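Local atomic coordinates of glucose-6-phosphate isomerase (Plasmodium falciparum, PDB entry 3QKI), a protein that probably catalyses the interconversion of alpha-D-glucose 6-phosphate and beta-D-fructose 6-phosphate in glycolysis and gluconeogenesis. Residues R117-I120 with E121-N124; P423-N426 with G427-S430; K483-E486 with Q487-E491. All coordinates share one frame; numbering follows the deposited sequence. Where two conformers were deposited one is given.

How the interactions relate
The three interactions are all local, each joining consecutive four- or five-residue segments. Interaction 2 is buried, whereas interactions 1 and 3 are surface contacts away from the substrate site. Interaction 1 is a short 3-10 turn in the loop between helix 90-99 and strand 129-130, on the opposite side of the chain's centre from the other two. Interactions 2 and 3 both form at helix starts, those of 428-437 and 485-495, with centres about 26 Å apart. Their chemistry differs. Backbone bonds and aliphatic packing join the halves of 117-124, backbone carbonyls shape the turn carrying His429 at the subunit interface, and side-chain capping, with an ion pair in one conformer, marks 483-491.

Interaction 1: residues R117-I120 with E121-N124; sequences RIPI and EKIN
The CB-CG edge of the Pro119 ring stands over one face of the Glu121 carboxylate: Pro119 CB and Pro119 CG are each 3.5 Å from Glu121 OE2. Beside the same group, Ile120 CG2 comes to 3.8 Å from Glu121 OE1. The glutamate reaches back to this edge of the proline because its CG sits between the backbone N and the carbonyl carbon (chi1 59°) and the chain then bends sharply at chi2 (-91°). At another corner of the ring, Lys122 CD lies 4.1 Å from Pro119 CD, and the extended lysine carries its amine on to bond His341. Lys122 CB meets Ile118 CG2 at 3.7 Å, the two side chains running roughly perpendicular to each other. Ile120 and Ile123 run alongside one another in the same direction and touch through their terminal methyls, 4.1 Å between Ile120 CD1 and Ile123 CD1. The backbone itself makes two successive 3-10 type bonds, from Lys122 N to Pro119 O and from Ile123 N to Ile120 O, each 3.0 Å long. In the second, the donor stands 60° above the carbonyl plane. Ile118 and Pro119 rest on His341 of helix 330-349, Ile120 on His140 of helix 135-154, so the turn packs against both helices. Ile118 O and Ile123 O also bond His140 and Asn134. Between the two segments themselves no side-chain hydrogen bond or salt bridge forms; backbone bonds and aliphatic contact join them, with the glutamate pressing a charged group against hydrocarbon.

Interaction 2: residues P423-N426 with G427-S430; sequences PGTN and GQHS
The His429 side chain runs alongside Thr425, in the same direction, and touches it at almost every step. His429 CB starts 4.0 Å from Thr425 O; at CG the gap narrows to 3.7 Å from that same oxygen, and at His429 CD2 it falls to 3.1 Å, with Thr425 O oblique to the ring. Farther out, His429 NE2 lies 3.8 Å from Thr425 CB. A chi1 of -59°, with CG anti to the carbonyl carbon, keeps the imidazole on the threonine's side of the turn. Thr425 O also takes the backbone N-H of His429 at 3.1 Å, the donor lying nearly along the C=O axis, so one carbonyl meets both the backbone and the ring of the histidine. A weak, bent second bond reaches from His429 N to Asn426 O. These carbonyls lead into helix 428-437, and a preceding bond from Gly427 N to Pro423 O (3.0 Å) closes the turn before it. His429 is a residue of this enzyme's beta-D-fructose 6-phosphate site, though the sugar is absent from this chain, and it packs on Glu256 of the second subunit, consistent with the family's active site at the dimer interface, where one histidine comes from the partner chain. The peptide bond before Thr425 is cis, and Asn225 of the second subunit bonds both Gly424 O and Thr425 N around it. The threonine methyl CG2 meets Gln428 OE1 at 3.8 Å. The fully extended glutamine carries its amide to Tyr381 and Asn471, two polar partners within the same chain.

Interaction 3: residues K483-E486 with Q487-E491; sequences KTYE and QVKEE
Thr484 and Gln487 form a capping box at the start of helix 485-495. Gln487 N donates to Thr484 OG1 at 3.2 Å, and in return Thr484 N donates to Gln487 OE1 at 2.8 Å, a nearly straight bond (168°) whose donor stands above the amide carbonyl plane. The threonine hydroxyl, placed between the backbone N and the carbonyl carbon (chi1 72°), can meet the helix N-H and also give a weak bond to Gln487 OE1. Thus the glutamine oxygen is held by the backbone and touched by the hydroxyl. Among the backbone bonds, Val488 N to Thr484 O, Lys489 N to Tyr485 O and Glu490 N to Glu486 O open the regular helical series. Charged contacts follow. Lys483 bends at chi3 and chi4 so that its NZ comes over the Glu491 carboxylate, 2.8 Å from Glu491 OE1 and 77° out of the carboxylate plane; this salt bridge holds for one deposited Glu491 conformer and is doubtful for the other. Glu486 and Lys489 run parallel, with Glu486 OE1 3.7 Å from Lys489 CD, while their charged atoms stay beyond salt-bridge range. Apolar packing is supplied by the lysine stem: Lys483 CG touches Gln487 CB at 3.7 Å and Val488 CG2 at 3.9 Å. Tyr485 CE2 meets Lys489 CD obliquely at 4.2 Å. Following helix 464-481 in the chain, the helix turns Tyr485 and Val488 onto Leu502 of a later loop; Lys483 bonds Phe507 through its backbone and packs on Leu556 of the second subunit.

Interaction 1: residues R117-I120 with E121-N124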
# COMPACT_ATOMS: atom_id res chain seq x y z
N ARG A 117 -27.55 -1.95 -7.19
CA ARG A 117 -28.02 -1.97 -5.81
C ARG A 117 -29.43 -1.42 -5.60
O ARG A 117 -29.84 -1.27 -4.45
CB ARG A 117 -26.99 -1.32 -4.87
CG ARG A 117 -26.50 0.03 -5.35
CD ARG A 117 -25.12 -0.05 -5.99
NE ARG A 117 -24.50 1.27 -5.88
CZ ARG A 117 -23.24 1.55 -6.17
NH1 ARG A 117 -22.42 0.60 -6.62
NH2 ARG A 117 -22.78 2.78 -5.99
N ILE A 118 -30.20 -1.16 -6.67
CA ILE A 118 -31.60 -0.72 -6.52
C ILE A 118 -32.37 -1.96 -5.98
O ILE A 118 -32.23 -3.05 -6.54
CB ILE A 118 -32.19 -0.16 -7.85
CG1 ILE A 118 -31.48 1.15 -8.24
CG2 ILE A 118 -33.73 0.05 -7.73
CD1 ILE A 118 -31.78 1.65 -9.70
N PRO A 119 -33.08 -1.85 -4.82
CA PRO A 119 -33.78 -3.04 -4.28
C PRO A 119 -34.99 -3.45 -5.12
O PRO A 119 -35.51 -2.64 -5.89
CB PRO A 119 -34.17 -2.61 -2.86
CG PRO A 119 -34.27 -1.13 -2.91
CD PRO A 119 -33.34 -0.65 -4.01
N ILE A 120 -35.40 -4.72 -5.00
CA ILE A 120 -36.49 -5.34 -5.73
C ILE A 120 -37.81 -4.56 -5.68
O ILE A 120 -38.48 -4.47 -6.70
CB ILE A 120 -36.65 -6.86 -5.38
CG1 ILE A 120 -37.52 -7.61 -6.42
CG2 ILE A 120 -37.17 -7.09 -3.96
CD1 ILE A 120 -36.81 -8.21 -7.51
N GLU A 121 -38.15 -3.94 -4.55
CA GLU A 121 -39.40 -3.19 -4.43
C GLU A 121 -39.48 -1.95 -5.35
O GLU A 121 -40.57 -1.41 -5.58
CB GLU A 121 -39.71 -2.86 -2.96
CG GLU A 121 -38.64 -2.05 -2.25
CD GLU A 121 -37.53 -2.80 -1.53
OE1 GLU A 121 -37.32 -4.02 -1.78
OE2 GLU A 121 -36.85 -2.14 -0.71
N LYS A 122 -38.32 -1.52 -5.91
CA LYS A 122 -38.21 -0.38 -6.80
C LYS A 122 -37.97 -0.80 -8.26
O LYS A 122 -37.69 0.06 -9.10
CB LYS A 122 -37.08 0.57 -6.32
CG LYS A 122 -37.30 1.18 -4.96
CD LYS A 122 -36.20 2.19 -4.64
CE LYS A 122 -36.32 2.70 -3.22
NZ LYS A 122 -35.52 3.94 -2.98
N ILE A 123 -38.09 -2.11 -8.58
CA ILE A 123 -37.87 -2.68 -9.92
C ILE A 123 -38.67 -1.96 -11.02
O ILE A 123 -38.19 -1.84 -12.15
CB ILE A 123 -38.08 -4.23 -9.96
CG1 ILE A 123 -37.47 -4.86 -11.23
CG2 ILE A 123 -39.59 -4.62 -9.76
CD1 ILE A 123 -37.10 -6.34 -11.12
N ASN A 124 -39.89 -1.47 -10.68
CA ASN A 124 -40.74 -0.79 -11.63
C ASN A 124 -40.66 0.71 -11.50
O ASN A 124 -40.50 1.39 -12.51
CB ASN A 124 -42.19 -1.34 -11.59
CG ASN A 124 -42.27 -2.80 -12.01
OD1 ASN A 124 -41.74 -3.22 -13.04
ND2 ASN A 124 -42.90 -3.60 -11.19

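Interaction 2: residues P423-N426 with G427-S430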
# COMPACT_ATOMS: atom_id res chain seq x y z
N PRO A 423 -3.58 1.63 7.21
CA PRO A 423 -4.48 1.90 8.35
C PRO A 423 -3.73 2.51 9.53
O PRO A 423 -2.57 2.22 9.72
CB PRO A 423 -5.02 0.53 8.75
CG PRO A 423 -4.67 -0.37 7.66
CD PRO A 423 -3.53 0.19 6.88
N GLY A 424 -4.40 3.40 10.27
CA GLY A 424 -3.84 3.95 11.49
C GLY A 424 -3.98 2.89 12.58
O GLY A 424 -4.95 2.11 12.57
N THR A 425 -3.03 2.76 13.51
CA THR A 425 -1.83 3.57 13.74
C THR A 425 -0.62 3.14 12.90
O THR A 425 0.43 3.77 13.03
CB THR A 425 -1.45 3.54 15.25
OG1 THR A 425 -1.30 2.17 15.67
CG2 THR A 425 -2.45 4.27 16.12
N ASN A 426 -0.74 2.09 12.04
CA ASN A 426 0.40 1.65 11.21
C ASN A 426 1.03 2.74 10.34
O ASN A 426 2.25 2.91 10.39
CB ASN A 426 0.03 0.45 10.36
CG ASN A 426 -0.27 -0.80 11.12
OD1 ASN A 426 -0.12 -0.87 12.32
ND2 ASN A 426 -0.68 -1.83 10.42
N GLY A 427 0.21 3.45 9.54
CA GLY A 427 0.70 4.52 8.67
C GLY A 427 1.34 5.62 9.49
O GLY A 427 2.38 6.18 9.14
N GLN A 428 0.75 5.87 10.65
CA GLN A 428 1.18 6.84 11.63
C GLN A 428 2.62 6.61 12.09
O GLN A 428 3.41 7.56 12.11
CB GLN A 428 0.17 6.87 12.80
CG GLN A 428 0.50 7.87 13.89
CD GLN A 428 -0.55 7.82 14.98
OE1 GLN A 428 -1.77 7.79 14.72
NE2 GLN A 428 -0.09 7.83 16.21
N HIS A 429 2.99 5.34 12.35
CA HIS A 429 4.36 5.00 12.76
C HIS A 429 5.33 4.79 11.60
O HIS A 429 6.51 4.50 11.82
CB HIS A 429 4.33 3.82 13.73
CG HIS A 429 3.52 4.13 14.95
ND1 HIS A 429 3.86 5.16 15.80
CD2 HIS A 429 2.38 3.56 15.40
CE1 HIS A 429 2.93 5.18 16.74
NE2 HIS A 429 2.02 4.23 16.55
N SER A 430 4.84 4.97 10.38
CA SER A 430 5.63 4.75 9.18
C SER A 430 6.04 6.04 8.49
O SER A 430 7.22 6.34 8.44
CB SER A 430 4.88 3.84 8.22
OG SER A 430 5.54 3.75 6.97

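Interaction 3: residues K483-E486 with Q487-E491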
# COMPACT_ATOMS: atom_id res chain seq x y z
N LYS A 483 2.69 23.68 15.76
CA LYS A 483 3.35 24.15 16.96
C LYS A 483 4.41 25.17 16.53
O LYS A 483 5.38 24.82 15.87
CB LYS A 483 3.98 22.97 17.70
CG LYS A 483 4.74 23.40 18.97
CD LYS A 483 5.30 22.21 19.70
CE LYS A 483 4.54 21.98 20.96
NZ LYS A 483 4.88 22.98 22.01
N THR A 484 4.19 26.44 16.90
CA THR A 484 5.06 27.55 16.49
C THR A 484 6.43 27.52 17.12
O THR A 484 6.64 26.86 18.14
CB THR A 484 4.39 28.89 16.81
OG1 THR A 484 4.43 29.10 18.22
CG2 THR A 484 2.94 29.00 16.29
N TYR A 485 7.36 28.27 16.54
CA TYR A 485 8.71 28.42 17.08
C TYR A 485 8.66 28.91 18.52
O TYR A 485 9.42 28.42 19.35
CB TYR A 485 9.54 29.37 16.22
CG TYR A 485 10.96 29.51 16.71
CD1 TYR A 485 11.92 28.55 16.42
CD2 TYR A 485 11.34 30.60 17.50
CE1 TYR A 485 13.23 28.67 16.89
CE2 TYR A 485 12.65 30.73 17.98
CZ TYR A 485 13.60 29.77 17.65
OH TYR A 485 14.89 29.89 18.11
N GLU A 486 7.75 29.86 18.83
CA GLU A 486 7.65 30.35 20.22
C GLU A 486 7.13 29.30 21.21
O GLU A 486 7.57 29.32 22.36
CB GLU A 486 6.89 31.68 20.32
CG GLU A 486 7.71 32.89 19.84
CD GLU A 486 9.03 33.14 20.55
OE1 GLU A 486 9.08 33.05 21.79
OE2 GLU A 486 10.03 33.43 19.85
N GLN A 487 6.24 28.37 20.76
CA GLN A 487 5.74 27.28 21.63
C GLN A 487 6.89 26.29 21.90
O GLN A 487 7.04 25.80 23.02
CB GLN A 487 4.55 26.53 21.01
CG GLN A 487 3.27 27.33 20.91
CD GLN A 487 2.26 26.61 20.05
OE1 GLN A 487 2.17 26.82 18.85
NE2 GLN A 487 1.52 25.69 20.67
N VAL A 488 7.70 26.02 20.86
CA VAL A 488 8.89 25.16 20.92
C VAL A 488 9.91 25.79 21.90
O VAL A 488 10.45 25.09 22.76
CB VAL A 488 9.50 24.97 19.49
CG1 VAL A 488 10.91 24.37 19.54
CG2 VAL A 488 8.57 24.12 18.61
N LYS A 489 10.14 27.12 21.79
CA LYS A 489 11.06 27.87 22.63
C LYS A 489 10.61 27.85 24.10
O LYS A 489 11.45 27.69 25.00
CB LYS A 489 11.19 29.31 22.10
CG LYS A 489 12.36 30.08 22.67
CD LYS A 489 12.45 31.48 22.07
CE LYS A 489 13.56 32.27 22.75
NZ LYS A 489 13.53 33.70 22.38
N GLU A 490 9.29 27.94 24.35
CA GLU A 490 8.71 27.90 25.69
C GLU A 490 8.95 26.54 26.35
O GLU A 490 9.33 26.52 27.51
CB GLU A 490 7.21 28.26 25.67
CG GLU A 490 6.61 28.39 27.06
CD GLU A 490 5.20 28.95 27.12
OE1 GLU A 490 4.42 28.74 26.15
OE2 GLU A 490 4.86 29.57 28.15
N GLU A 491 8.73 25.42 25.60
CA GLU A 491 8.98 24.06 26.09
C GLU A 491 10.48 23.86 26.34
O GLU A 491 10.86 23.14 27.26
CB GLU A 491 8.47 23.01 25.09
CG GLU A 491 6.95 22.92 25.00
CD GLU A 491 6.37 21.73 24.25
OE1 GLU A 491 6.88 21.41 23.15
OE2 GLU A 491 5.33 21.21 24.70